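Side-chain contacts in inactive Zymogen C11 Protease (Parabacteroides distasonis, PDB 6MZO), which probably cleaves peptide bonds as a clostripain-like C11 cysteine protease once activated, and is held here as an inactive zymogen: residues A[118-123]-A[273-278]; A[162-167]-A[264-269]. All coordinates share one frame; numbering follows the deposited sequence.

Contact 1 (A[118-123]-A[273-278]); sequences TGWLPS and HALYDF
W120, L121 and L275 meet through their side chains, and no hydrogen bond crosses between 118-123 and 273-278. The two methyls of L275 come obliquely against the NE1-CZ2 side of the indole: its CD2 sits 3.6 Å from CZ2 of W120, while its CD1 lies 3.9 Å from W120 NE1, so both branches of the fork touch the same side chain. L121 completes the cluster, its CD2 4.3 Å from CD2 of L275 and, within its own segment, 4.0 Å above the plane of the W120 ring, displaced toward the rim. The CB of W120 does not aim at L275, but with CG held between the backbone N and the carbonyl carbon (chi1 57°) the end of the indole is brought to the leucine. The loop carrying these residues follows strand 109-115 of the central sheet and folds from T118 to L121 as a type II' beta turn, with G119 at the second place, where its positive phi suits glycine; the closing L121 N to T118 O bond is weak at 3.4 Å. L275 opens the short strand 275-277, which pairs antiparallel with 332-334, so the contact joins the loop beyond a central strand to this small two-stranded sheet. The L275 side chain also touches S332 of the partner strand. Helix 341-347 adds W346 against W120 and L343 against A274.

Contact 2 (A[162-167]-A[264-269]); sequences ACYMSC and IMEYLT
Y164 swings its ring to E266 with CG beside the backbone N (chi1 -56°), and E266 starts out extended (chi1 176°), which sets its CG over one face of the phenol; the bend at chi2 then leads the carboxylate away from the ring. This CH-pi contact, 3.9 Å from E266 CG to the centroid of the Y164 ring, lies toward the rim; ring and carboxylate planes stand almost perpendicular. The ring's edge is lined on one side by M265 O, 3.4 Å from Y164 CE1 and near the ring plane, and on the other by L268, whose CG is 4.0 Å from Y164 CE2 and whose CD2 lies in plane. Y164 stands in the loop between central strand 155-162 and helix 168-173, just after C163, the place where peptidases of clan CD usually carry their cysteine nucleophile; C167 SG caps the start of that helix. At the phenol end, Y267 N donates an almost straight bond (170°) to Y164 OH at 3.1 Å, and E187 OE2 makes a weak further bond to the same hydroxyl. The E266 carboxylate ties down its own loop: OE2 accepts L268 N at 3.0 Å on its anti side, tilted from the carboxylate plane, whereas OE1 takes A274 N. A phenylalanine in place of Y164 would probably leave the Y267 N-H without its acceptor and E187 without this weak partner.

Overall arrangement
Contacts 1 and 2 have centres about 5 Å apart, and contact 2 is nested within the chain loop closed by contact 1. E266 links them: its OE1 lies 2.6 Å from A274 N, and its backbone N is 2.9 Å from L275 O, a probable hydrogen bond, so segments 264-269 and 273-278 fold back on each other. The two loops at the ends of strands 109-115 and 155-162 are also joined, W120 NE1 lying 2.9 Å from Y164 O in a weak bond. Both strands are neighbours in the central sheet, and both loops lie where clan CD peptidases usually build the active site, which would place segments 264-269 and 273-278 against its surroundings.

Contact 1 (A[118-123]-A[273-278])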
# COMPACT_ATOMS: atom_id res chain seq x y z
N THR A 118 -0.68 -6.73 -9.10
CA THR A 118 -2.02 -7.02 -8.56
C THR A 118 -2.13 -6.76 -7.06
O THR A 118 -3.10 -7.16 -6.42
CB THR A 118 -2.44 -8.49 -8.82
OG1 THR A 118 -1.56 -9.37 -8.10
CG2 THR A 118 -2.39 -8.79 -10.32
N GLY A 119 -1.13 -6.11 -6.50
CA GLY A 119 -1.14 -5.81 -5.08
C GLY A 119 -1.20 -7.07 -4.22
O GLY A 119 -0.44 -8.02 -4.40
N TRP A 120 -2.14 -7.09 -3.29
CA TRP A 120 -2.19 -8.17 -2.34
C TRP A 120 -2.98 -9.42 -2.77
O TRP A 120 -3.03 -10.40 -2.00
CB TRP A 120 -2.77 -7.67 -1.05
CG TRP A 120 -4.10 -7.10 -1.23
CD1 TRP A 120 -4.41 -5.87 -1.75
CD2 TRP A 120 -5.32 -7.68 -0.81
NE1 TRP A 120 -5.76 -5.68 -1.70
CE2 TRP A 120 -6.34 -6.77 -1.10
CE3 TRP A 120 -5.65 -8.91 -0.19
CZ2 TRP A 120 -7.67 -7.03 -0.80
CZ3 TRP A 120 -6.98 -9.16 0.10
CH2 TRP A 120 -7.98 -8.25 -0.23
N LEU A 121 -3.65 -9.33 -3.92
CA LEU A 121 -4.54 -10.38 -4.39
C LEU A 121 -3.71 -11.55 -4.86
O LEU A 121 -2.57 -11.35 -5.26
CB LEU A 121 -5.42 -9.83 -5.49
CG LEU A 121 -6.42 -8.79 -4.98
CD1 LEU A 121 -7.00 -8.08 -6.21
CD2 LEU A 121 -7.50 -9.49 -4.15
N PRO A 122 -4.28 -12.78 -4.81
CA PRO A 122 -3.49 -13.99 -5.08
C PRO A 122 -2.87 -13.96 -6.49
O PRO A 122 -3.41 -13.26 -7.35
CB PRO A 122 -4.53 -15.12 -4.94
CG PRO A 122 -5.82 -14.47 -5.21
CD PRO A 122 -5.71 -13.09 -4.66
N SER A 123 -1.74 -14.66 -6.70
CA SER A 123 -1.12 -14.76 -8.03
C SER A 123 -2.14 -15.24 -9.07
O SER A 123 -2.25 -14.69 -10.17
CB SER A 123 0.09 -15.71 -7.99
N HIS A 273 -15.35 -8.51 -10.35
CA HIS A 273 -14.38 -7.70 -9.61
C HIS A 273 -14.34 -8.23 -8.19
O HIS A 273 -15.38 -8.67 -7.69
CB HIS A 273 -14.78 -6.19 -9.59
CG HIS A 273 -15.32 -5.72 -10.90
ND1 HIS A 273 -14.57 -5.75 -12.05
CD2 HIS A 273 -16.55 -5.27 -11.27
CE1 HIS A 273 -15.31 -5.37 -13.08
NE2 HIS A 273 -16.52 -5.06 -12.63
N ALA A 274 -13.18 -8.17 -7.53
CA ALA A 274 -13.05 -8.63 -6.16
C ALA A 274 -13.31 -7.48 -5.17
O ALA A 274 -13.95 -7.72 -4.14
CB ALA A 274 -11.63 -9.19 -5.96
N LEU A 275 -12.79 -6.29 -5.49
CA LEU A 275 -12.77 -5.25 -4.45
C LEU A 275 -13.69 -4.10 -4.76
O LEU A 275 -13.68 -3.55 -5.89
CB LEU A 275 -11.35 -4.70 -4.25
CG LEU A 275 -10.25 -5.70 -4.16
CD1 LEU A 275 -8.89 -4.94 -3.93
CD2 LEU A 275 -10.47 -6.61 -2.95
N TYR A 276 -14.47 -3.71 -3.77
CA TYR A 276 -15.41 -2.62 -3.84
C TYR A 276 -15.21 -1.66 -2.67
O TYR A 276 -14.46 -1.93 -1.81
CB TYR A 276 -16.82 -3.18 -3.80
CG TYR A 276 -17.18 -3.97 -5.02
CD1 TYR A 276 -16.91 -5.30 -5.12
CD2 TYR A 276 -17.77 -3.36 -6.08
CE1 TYR A 276 -17.23 -6.01 -6.25
CE2 TYR A 276 -18.09 -4.07 -7.20
CZ TYR A 276 -17.82 -5.39 -7.28
OH TYR A 276 -18.14 -6.08 -8.40
N ASP A 277 -15.91 -0.53 -2.66
CA ASP A 277 -15.77 0.39 -1.56
C ASP A 277 -16.27 -0.24 -0.27
O ASP A 277 -17.32 -0.77 -0.23
CB ASP A 277 -16.50 1.71 -1.80
CG ASP A 277 -16.39 2.65 -0.63
OD1 ASP A 277 -15.31 3.15 -0.43
OD2 ASP A 277 -17.35 2.84 0.08
N PHE A 278 -15.49 -0.12 0.78
CA PHE A 278 -15.78 -0.71 2.06
C PHE A 278 -17.09 -0.25 2.71
O PHE A 278 -17.90 -1.02 3.08
CB PHE A 278 -14.57 -0.49 2.96
CG PHE A 278 -14.57 -1.24 4.24
CD1 PHE A 278 -15.25 -2.41 4.41
CD2 PHE A 278 -13.83 -0.78 5.27
CE1 PHE A 278 -15.19 -3.09 5.58
CE2 PHE A 278 -13.76 -1.45 6.46
CZ PHE A 278 -14.44 -2.61 6.61

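Contact 2 (A[162-167]-A[264-269])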
# COMPACT_ATOMS: atom_id res chain seq x y z
N ALA A 162 1.75 0.90 -4.78
CA ALA A 162 1.28 -0.38 -5.31
C ALA A 162 -0.23 -0.24 -5.50
O ALA A 162 -0.82 0.71 -4.99
CB ALA A 162 1.59 -1.55 -4.33
N CYS A 163 -0.78 -1.14 -6.27
CA CYS A 163 -2.24 -1.11 -6.40
C CYS A 163 -2.97 -1.80 -5.28
O CYS A 163 -2.60 -2.88 -4.79
CB CYS A 163 -2.68 -1.74 -7.73
SG CYS A 163 -1.89 -0.98 -9.18
N TYR A 164 -4.13 -1.18 -4.95
CA TYR A 164 -5.18 -1.76 -4.12
C TYR A 164 -4.80 -2.04 -2.68
O TYR A 164 -5.48 -2.81 -2.01
CB TYR A 164 -5.71 -3.04 -4.77
CG TYR A 164 -6.21 -2.85 -6.17
CD1 TYR A 164 -7.22 -1.91 -6.46
CD2 TYR A 164 -5.68 -3.57 -7.22
CE1 TYR A 164 -7.69 -1.78 -7.74
CE2 TYR A 164 -6.15 -3.45 -8.53
CZ TYR A 164 -7.16 -2.53 -8.80
OH TYR A 164 -7.64 -2.38 -10.06
N MET A 165 -3.77 -1.38 -2.17
CA MET A 165 -3.32 -1.80 -0.85
C MET A 165 -4.06 -1.17 0.25
O MET A 165 -4.00 -1.62 1.39
CB MET A 165 -1.77 -1.53 -0.66
CG MET A 165 -0.94 -2.37 -1.62
SD MET A 165 -1.11 -4.17 -1.48
CE MET A 165 -0.09 -4.45 0.01
N SER A 166 -4.75 -0.05 -0.01
CA SER A 166 -5.62 0.52 1.04
C SER A 166 -6.91 -0.25 1.07
O SER A 166 -7.92 0.16 0.44
CB SER A 166 -5.96 2.01 0.76
OG SER A 166 -4.80 2.79 1.03
N CYS A 167 -6.93 -1.34 1.80
CA CYS A 167 -8.13 -2.10 2.06
C CYS A 167 -8.08 -2.58 3.48
O CYS A 167 -7.01 -2.57 4.09
CB CYS A 167 -8.25 -3.29 1.15
SG CYS A 167 -6.83 -4.45 1.31
N ILE A 264 -17.38 0.32 -7.53
CA ILE A 264 -16.17 -0.48 -7.85
C ILE A 264 -14.89 0.16 -7.28
O ILE A 264 -14.76 1.39 -7.34
CB ILE A 264 -16.02 -0.61 -9.38
CG1 ILE A 264 -17.07 -1.52 -9.90
CG2 ILE A 264 -14.62 -1.19 -9.78
CD1 ILE A 264 -17.21 -1.37 -11.41
N MET A 265 -13.96 -0.66 -6.78
CA MET A 265 -12.61 -0.14 -6.46
C MET A 265 -11.59 -0.82 -7.35
O MET A 265 -10.68 -0.15 -7.84
CB MET A 265 -12.27 -0.36 -4.96
CG MET A 265 -13.04 0.66 -4.10
SD MET A 265 -12.25 2.33 -4.14
CE MET A 265 -13.64 3.42 -4.48
N GLU A 266 -11.74 -2.12 -7.56
CA GLU A 266 -10.81 -2.87 -8.40
C GLU A 266 -11.41 -3.12 -9.78
O GLU A 266 -12.59 -3.46 -9.91
CB GLU A 266 -10.44 -4.20 -7.74
CG GLU A 266 -9.55 -5.09 -8.59
CD GLU A 266 -10.28 -6.31 -9.12
OE1 GLU A 266 -11.00 -6.97 -8.33
OE2 GLU A 266 -10.14 -6.62 -10.32
N TYR A 267 -10.59 -2.97 -10.82
CA TYR A 267 -11.05 -3.17 -12.19
C TYR A 267 -9.94 -3.76 -13.06
O TYR A 267 -9.41 -3.09 -13.94
CB TYR A 267 -11.55 -1.86 -12.79
CG TYR A 267 -12.45 -2.05 -14.00
CD1 TYR A 267 -13.76 -2.48 -13.85
CD2 TYR A 267 -11.98 -1.79 -15.28
CE1 TYR A 267 -14.58 -2.65 -14.95
CE2 TYR A 267 -12.79 -1.96 -16.38
CZ TYR A 267 -14.09 -2.39 -16.21
OH TYR A 267 -14.91 -2.56 -17.31
N LEU A 268 -9.60 -5.02 -12.81
CA LEU A 268 -8.56 -5.70 -13.57
C LEU A 268 -9.17 -6.50 -14.72
O LEU A 268 -8.49 -6.81 -15.70
CB LEU A 268 -7.74 -6.62 -12.66
CG LEU A 268 -6.99 -5.94 -11.51
CD1 LEU A 268 -6.77 -6.93 -10.37
CD2 LEU A 268 -5.68 -5.36 -11.99
N THR A 269 -10.45 -6.82 -14.58
CA THR A 269 -11.17 -7.58 -15.60
C THR A 269 -12.55 -6.96 -15.77
O THR A 269 -13.05 -6.23 -14.89
CB THR A 269 -11.31 -9.07 -15.19
OG1 THR A 269 -12.10 -9.19 -14.00
CG2 THR A 269 -9.96 -9.70 -14.94